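PDB 4F0Q: restriction endonuclease from Mycobacterium sp., which cleaves DNA in a manner that depends on cytosine methylation, acting as a tetrameric restriction endonuclease. Local coordinates for residues P60-A72 with R79-P91. Sequence-based numbering, arbitrary orientation.
Sequences PKVMLEAGINAPA and RSRRALIAIRSSP
Arg88 stretches fully extended from strand 85-89 over the turn that precedes strand 67-69, and its NH1 donates a nearly straight bond to Leu64 O (3.1 Å, 166°). The carbonyl oxygen sits in the guanidinium plane, at its edge. With CG anti to the backbone N (chi1 176°), the aliphatic part of the arginine runs obliquely past Leu64, Arg88 CB lying 3.8 Å from Leu64 CG, while Leu64 CD1 rests on Ala86 CB at 3.7 Å. Beside them, the buried amide of Asn69 ties turn and strand together. Its ND2 donates to Ala86 O (3.0 Å), which lies in the amide plane, and also to Glu65 O; OD1 in turn accepts from Glu65 N. Ala86 O is thus gripped twice, Asn69 N reaching it from the opposite face of the carbonyl plane. Towards the other end Pro71 crosses Leu84 at about a right angle, Pro71 CG 3.8 Å from Leu84 CD2. On the face carrying Ile68 and Ile87, Ile68 lies alongside Ile85 through their CG2 methyls, both touching helix 130-142. Paired backbone bonds at Gly67–Arg88 and Asn69–Ala86 add strand 67-69 antiparallel to strand 85-89, whose other neighbour, strand 156-166, runs parallel to it in the large mixed sheet of the probably PUA-like N-terminal domain.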
ATOM      1  N   PRO A  60     -32.351  21.003  34.468  1.00 20.00           N
ATOM      2  CA  PRO A  60     -31.079  21.564  34.939  1.00 24.34           C
ATOM      3  C   PRO A  60     -30.116  21.819  33.785  1.00 20.95           C
ATOM      4  O   PRO A  60     -30.326  21.316  32.682  1.00 20.29           O
ATOM      5  CB  PRO A  60     -30.527  20.460  35.848  1.00 23.93           C
ATOM      6  CG  PRO A  60     -31.726  19.692  36.284  1.00 21.72           C
ATOM      7  CD  PRO A  60     -32.650  19.709  35.107  1.00 20.94           C
ATOM      8  N   LYS A  61     -29.068  22.594  34.045  1.00 21.82           N
ATOM      9  CA  LYS A  61     -28.086  22.923  33.019  1.00 22.65           C
ATOM     10  C   LYS A  61     -27.211  21.725  32.675  1.00 24.71           C
ATOM     11  O   LYS A  61     -26.953  20.866  33.520  1.00 26.38           O
ATOM     12  CB  LYS A  61     -27.191  24.073  33.485  1.00 23.65           C
ATOM     13  CG  LYS A  61     -27.925  25.352  33.843  1.00 24.13           C
ATOM     14  CD  LYS A  61     -26.948  26.405  34.340  1.00 24.23           C
ATOM     15  CE  LYS A  61     -27.660  27.683  34.744  1.00 30.62           C
ATOM     16  NZ  LYS A  61     -26.705  28.711  35.243  1.00 29.05           N
ATOM     17  N   VAL A  62     -26.758  21.674  31.428  1.00 22.40           N
ATOM     18  CA  VAL A  62     -25.746  20.711  31.021  1.00 21.72           C
ATOM     19  C   VAL A  62     -24.384  21.373  31.189  1.00 19.18           C
ATOM     20  O   VAL A  62     -23.883  22.023  30.274  1.00 18.46           O
ATOM     21  CB  VAL A  62     -25.933  20.274  29.557  1.00 22.21           C
ATOM     22  CG1 VAL A  62     -24.912  19.207  29.183  1.00 20.38           C
ATOM     23  CG2 VAL A  62     -27.346  19.761  29.336  1.00 18.00           C
ATOM     24  N   MET A  63     -23.801  21.219  32.374  1.00 24.09           N
ATOM     25  CA  MET A  63     -22.550  21.893  32.709  1.00 26.03           C
ATOM     26  C   MET A  63     -21.401  21.471  31.802  1.00 26.51           C
ATOM     27  O   MET A  63     -21.275  20.300  31.447  1.00 25.03           O
ATOM     28  CB  MET A  63     -22.185  21.651  34.175  1.00 28.43           C
ATOM     29  CG  MET A  63     -23.186  22.228  35.162  1.00 33.98           C
ATOM     30  SD  MET A  63     -23.480  23.987  34.892  1.00 45.43           S
ATOM     31  CE  MET A  63     -21.830  24.647  35.108  1.00 33.61           C
ATOM     32  N   LEU A  64     -20.569  22.438  31.429  1.00 23.64           N
ATOM     33  CA  LEU A  64     -19.433  22.175  30.557  1.00 20.12           C
ATOM     34  C   LEU A  64     -18.139  22.680  31.188  1.00 21.11           C
ATOM     35  O   LEU A  64     -17.531  23.637  30.711  1.00 22.80           O
ATOM     36  CB  LEU A  64     -19.651  22.822  29.186  1.00 20.92           C
ATOM     37  CG  LEU A  64     -18.703  22.416  28.054  1.00 18.42           C
ATOM     38  CD1 LEU A  64     -18.833  20.934  27.748  1.00 19.66           C
ATOM     39  CD2 LEU A  64     -18.964  23.250  26.811  1.00 17.84           C
ATOM     40  N   GLU A  65     -17.727  22.032  32.273  1.00 25.86           N
ATOM     41  CA  GLU A  65     -16.469  22.367  32.927  1.00 26.63           C
ATOM     42  C   GLU A  65     -15.299  21.852  32.099  1.00 28.42           C
ATOM     43  O   GLU A  65     -15.487  21.321  31.004  1.00 27.13           O
ATOM     44  CB  GLU A  65     -16.415  21.761  34.332  1.00 30.05           C
ATOM     45  CG  GLU A  65     -17.511  22.245  35.268  1.00 32.00           C
ATOM     46  CD  GLU A  65     -17.334  23.694  35.683  1.00 34.66           C
ATOM     47  OE1 GLU A  65     -18.334  24.320  36.093  1.00 40.09           O
ATOM     48  OE2 GLU A  65     -16.196  24.205  35.606  1.00 33.79           O
ATOM     49  N   ALA A  66     -14.091  22.009  32.625  1.00 30.74           N
ATOM     50  CA  ALA A  66     -12.907  21.504  31.946  1.00 29.13           C
ATOM     51  C   ALA A  66     -12.914  19.979  31.926  1.00 27.25           C
ATOM     52  O   ALA A  66     -13.053  19.335  32.966  1.00 28.38           O
ATOM     53  CB  ALA A  66     -11.645  22.023  32.618  1.00 27.40           C
ATOM     54  N   GLY A  67     -12.781  19.406  30.735  1.00 27.69           N
ATOM     55  CA  GLY A  67     -12.670  17.967  30.598  1.00 23.36           C
ATOM     56  C   GLY A  67     -13.961  17.258  30.242  1.00 17.98           C
ATOM     57  O   GLY A  67     -14.659  17.637  29.302  1.00 16.89           O
ATOM     58  N   ILE A  68     -14.276  16.217  31.006  1.00 17.64           N
ATOM     59  CA  ILE A  68     -15.407  15.347  30.713  1.00 21.16           C
ATOM     60  C   ILE A  68     -16.587  15.624  31.639  1.00 16.32           C
ATOM     61  O   ILE A  68     -16.447  15.615  32.861  1.00 16.85           O
ATOM     62  CB  ILE A  68     -14.996  13.870  30.823  1.00 18.07           C
ATOM     63  CG1 ILE A  68     -13.787  13.598  29.923  1.00 17.70           C
ATOM     64  CG2 ILE A  68     -16.161  12.958  30.466  1.00 17.88           C
ATOM     65  CD1 ILE A  68     -12.801  12.606  30.495  1.00 14.81           C
ATOM     66  N   ASN A  69     -17.750  15.861  31.041  1.00 18.84           N
ATOM     67  CA  ASN A  69     -18.952  16.212  31.789  1.00 19.97           C
ATOM     68  C   ASN A  69     -20.125  15.312  31.424  1.00 20.93           C
ATOM     69  O   ASN A  69     -20.224  14.833  30.296  1.00 23.14           O
ATOM     70  CB  ASN A  69     -19.336  17.668  31.524  1.00 21.20           C
ATOM     71  CG  ASN A  69     -18.178  18.623  31.718  1.00 18.23           C
ATOM     72  OD1 ASN A  69     -18.013  19.207  32.788  1.00 22.82           O
ATOM     73  ND2 ASN A  69     -17.368  18.792  30.678  1.00 17.68           N
ATOM     74  N   ALA A  70     -21.020  15.095  32.381  1.00 23.85           N
ATOM     75  CA  ALA A  70     -22.215  14.294  32.138  1.00 23.24           C
ATOM     76  C   ALA A  70     -23.311  14.609  33.150  1.00 25.30           C
ATOM     77  O   ALA A  70     -23.073  14.585  34.357  1.00 26.43           O
ATOM     78  CB  ALA A  70     -21.878  12.811  32.159  1.00 22.28           C
ATOM     79  N   PRO A  71     -24.519  14.917  32.654  1.00 27.07           N
ATOM     80  CA  PRO A  71     -25.679  15.174  33.513  1.00 31.32           C
ATOM     81  C   PRO A  71     -26.088  13.921  34.276  1.00 33.03           C
ATOM     82  O   PRO A  71     -25.638  12.824  33.938  1.00 32.44           O
ATOM     83  CB  PRO A  71     -26.777  15.556  32.513  1.00 27.11           C
ATOM     84  CG  PRO A  71     -26.047  16.006  31.292  1.00 24.93           C
ATOM     85  CD  PRO A  71     -24.824  15.152  31.232  1.00 27.22           C
ATOM     86  N   ALA A  72     -26.930  14.084  35.293  1.00 35.39           N
ATOM     87  CA  ALA A  72     -27.418  12.950  36.071  1.00 38.50           C
ATOM     88  C   ALA A  72     -28.204  11.987  35.188  1.00 32.14           C
ATOM     89  O   ALA A  72     -28.922  12.405  34.280  1.00 29.83           O
ATOM     90  CB  ALA A  72     -28.281  13.434  37.227  1.00 42.01           C
ATOM     91  N   ARG A  79     -35.796   1.668  30.535  1.00 29.72           N
ATOM     92  CA  ARG A  79     -34.633   1.498  31.394  1.00 25.55           C
ATOM     93  C   ARG A  79     -33.926   2.828  31.618  1.00 30.85           C
ATOM     94  O   ARG A  79     -34.244   3.829  30.974  1.00 29.95           O
ATOM     95  CB  ARG A  79     -33.659   0.486  30.786  1.00 26.31           C
ATOM     96  CG  ARG A  79     -33.237   0.796  29.358  1.00 25.56           C
ATOM     97  CD  ARG A  79     -33.560  -0.369  28.437  1.00 27.64           C
ATOM     98  NE  ARG A  79     -32.683  -0.417  27.271  1.00 30.41           N
ATOM     99  CZ  ARG A  79     -33.028  -0.017  26.052  1.00 28.97           C
ATOM    100  NH1 ARG A  79     -34.242   0.465  25.827  1.00 31.08           N
ATOM    101  NH2 ARG A  79     -32.158  -0.102  25.054  1.00 24.92           N
ATOM    102  N   SER A  80     -32.967   2.831  32.536  1.00 32.01           N
ATOM    103  CA  SER A  80     -32.185   4.026  32.822  1.00 31.90           C
ATOM    104  C   SER A  80     -31.131   4.229  31.738  1.00 28.13           C
ATOM    105  O   SER A  80     -30.667   3.264  31.129  1.00 30.01           O
ATOM    106  CB  SER A  80     -31.522   3.907  34.195  1.00 33.59           C
ATOM    107  OG  SER A  80     -30.873   5.114  34.554  1.00 37.35           O
ATOM    108  N   ARG A  81     -30.757   5.480  31.495  1.00 29.21           N
ATOM    109  CA  ARG A  81     -29.811   5.788  30.426  1.00 24.86           C
ATOM    110  C   ARG A  81     -29.057   7.097  30.651  1.00 19.99           C
ATOM    111  O   ARG A  81     -29.585   8.043  31.235  1.00 17.16           O
ATOM    112  CB  ARG A  81     -30.535   5.846  29.078  1.00 19.81           C
ATOM    113  CG  ARG A  81     -31.480   7.030  28.939  1.00 19.10           C
ATOM    114  CD  ARG A  81     -32.067   7.125  27.543  1.00 17.59           C
ATOM    115  NE  ARG A  81     -32.924   8.297  27.395  1.00 19.49           N
ATOM    116  CZ  ARG A  81     -34.218   8.319  27.699  1.00 20.29           C
ATOM    117  NH1 ARG A  81     -34.809   7.229  28.170  1.00 20.71           N
ATOM    118  NH2 ARG A  81     -34.922   9.430  27.533  1.00 19.60           N
ATOM    119  N   ARG A  82     -27.816   7.139  30.177  1.00 21.92           N
ATOM    120  CA  ARG A  82     -27.031   8.365  30.186  1.00 21.98           C
ATOM    121  C   ARG A  82     -27.339   9.157  28.918  1.00 18.52           C
ATOM    122  O   ARG A  82     -27.134   8.667  27.806  1.00 15.11           O
ATOM    123  CB  ARG A  82     -25.539   8.045  30.262  1.00 22.53           C
ATOM    124  CG  ARG A  82     -24.660   9.234  30.612  1.00 22.23           C
ATOM    125  CD  ARG A  82     -24.718   9.548  32.100  1.00 29.01           C
ATOM    126  NE  ARG A  82     -24.262   8.422  32.911  1.00 27.48           N
ATOM    127  CZ  ARG A  82     -24.078   8.474  34.226  1.00 30.20           C
ATOM    128  NH1 ARG A  82     -24.306   9.602  34.884  1.00 36.42           N
ATOM    129  NH2 ARG A  82     -23.661   7.400  34.883  1.00 27.42           N
ATOM    130  N   ALA A  83     -27.838  10.377  29.091  1.00 22.09           N
ATOM    131  CA  ALA A  83     -28.273  11.205  27.969  1.00 14.04           C
ATOM    132  C   ALA A  83     -27.146  11.516  26.987  1.00 14.50           C
ATOM    133  O   ALA A  83     -27.276  11.277  25.786  1.00 14.55           O
ATOM    134  CB  ALA A  83     -28.902  12.493  28.478  1.00 16.17           C
ATOM    135  N   LEU A  84     -26.046  12.052  27.502  1.00 16.03           N
ATOM    136  CA  LEU A  84     -24.909  12.410  26.661  1.00 14.68           C
ATOM    137  C   LEU A  84     -23.659  12.647  27.494  1.00 15.27           C
ATOM    138  O   LEU A  84     -23.719  12.713  28.722  1.00 19.72           O
ATOM    139  CB  LEU A  84     -25.214  13.665  25.836  1.00 15.98           C
ATOM    140  CG  LEU A  84     -25.033  15.033  26.506  1.00 17.58           C
ATOM    141  CD1 LEU A  84     -25.118  16.142  25.469  1.00 18.67           C
ATOM    142  CD2 LEU A  84     -26.053  15.265  27.611  1.00 21.95           C
ATOM    143  N   ILE A  85     -22.525  12.771  26.814  1.00 18.68           N
ATOM    144  CA  ILE A  85     -21.282  13.178  27.455  1.00 15.87           C
ATOM    145  C   ILE A  85     -20.735  14.424  26.768  1.00 16.76           C
ATOM    146  O   ILE A  85     -20.401  14.397  25.584  1.00 22.06           O
ATOM    147  CB  ILE A  85     -20.227  12.060  27.432  1.00 16.21           C
ATOM    148  CG1 ILE A  85     -20.670  10.893  28.318  1.00 16.81           C
ATOM    149  CG2 ILE A  85     -18.881  12.590  27.902  1.00 17.63           C
ATOM    150  CD1 ILE A  85     -19.657   9.777  28.404  1.00 13.31           C
ATOM    151  N   ALA A  86     -20.660  15.519  27.518  1.00 19.19           N
ATOM    152  CA  ALA A  86     -20.178  16.786  26.986  1.00 18.28           C
ATOM    153  C   ALA A  86     -18.696  16.967  27.286  1.00 18.39           C
ATOM    154  O   ALA A  86     -18.291  17.020  28.445  1.00 21.56           O
ATOM    155  CB  ALA A  86     -20.983  17.940  27.564  1.00 18.11           C
ATOM    156  N   ILE A  87     -17.891  17.063  26.234  1.00 17.59           N
ATOM    157  CA  ILE A  87     -16.446  17.181  26.384  1.00 16.10           C
ATOM    158  C   ILE A  87     -15.935  18.561  25.978  1.00 18.11           C
ATOM    159  O   ILE A  87     -16.210  19.041  24.879  1.00 20.04           O
ATOM    160  CB  ILE A  87     -15.709  16.089  25.577  1.00 17.06           C
ATOM    161  CG1 ILE A  87     -15.907  14.722  26.235  1.00 14.74           C
ATOM    162  CG2 ILE A  87     -14.228  16.405  25.465  1.00 18.22           C
ATOM    163  CD1 ILE A  87     -15.315  13.576  25.447  1.00 21.67           C
ATOM    164  N   ARG A  88     -15.195  19.194  26.884  1.00 21.53           N
ATOM    165  CA  ARG A  88     -14.605  20.500  26.624  1.00 23.60           C
ATOM    166  C   ARG A  88     -13.086  20.391  26.567  1.00 21.97           C
ATOM    167  O   ARG A  88     -12.428  20.186  27.587  1.00 25.28           O
ATOM    168  CB  ARG A  88     -15.026  21.501  27.700  1.00 22.56           C
ATOM    169  CG  ARG A  88     -14.378  22.868  27.572  1.00 22.94           C
ATOM    170  CD  ARG A  88     -14.914  23.817  28.629  1.00 28.28           C
ATOM    171  NE  ARG A  88     -14.176  25.075  28.666  1.00 41.56           N
ATOM    172  CZ  ARG A  88     -14.462  26.081  29.486  1.00 37.90           C
ATOM    173  NH1 ARG A  88     -15.473  25.977  30.337  1.00 33.11           N
ATOM    174  NH2 ARG A  88     -13.737  27.191  29.454  1.00 45.40           N
ATOM    175  N   SER A  89     -12.536  20.525  25.367  1.00 20.92           N
ATOM    176  CA  SER A  89     -11.100  20.392  25.167  1.00 23.14           C
ATOM    177  C   SER A  89     -10.420  21.753  25.155  1.00 25.07           C
ATOM    178  O   SER A  89     -10.999  22.745  24.716  1.00 23.15           O
ATOM    179  CB  SER A  89     -10.808  19.643  23.863  1.00 23.50           C
ATOM    180  OG  SER A  89      -9.418  19.418  23.704  1.00 29.79           O
ATOM    181  N   SER A  90      -9.185  21.789  25.642  1.00 32.40           N
ATOM    182  CA  SER A  90      -8.407  23.018  25.691  1.00 36.12           C
ATOM    183  C   SER A  90      -6.935  22.679  25.901  1.00 46.43           C
ATOM    184  O   SER A  90      -6.614  21.709  26.590  1.00 51.00           O
ATOM    185  CB  SER A  90      -8.909  23.918  26.823  1.00 43.18           C
ATOM    186  OG  SER A  90      -8.775  23.281  28.082  1.00 49.64           O
ATOM    187  N   PRO A  91      -6.033  23.482  25.312  1.00 56.09           N
ATOM    188  CA  PRO A  91      -6.368  24.637  24.471  1.00 64.75           C
ATOM    189  C   PRO A  91      -6.206  24.391  22.973  1.00 60.64           C
ATOM    190  O   PRO A  91      -6.655  25.225  22.185  1.00 57.56           O
ATOM    191  CB  PRO A  91      -5.334  25.671  24.908  1.00 63.08           C
ATOM    192  CG  PRO A  91      -4.117  24.841  25.224  1.00 57.04           C
ATOM    193  CD  PRO A  91      -4.614  23.492  25.713  1.00 47.82           C
TER
HETATM  194  O   HOH W   1     -28.811  12.136  31.823  1.00 25.01           O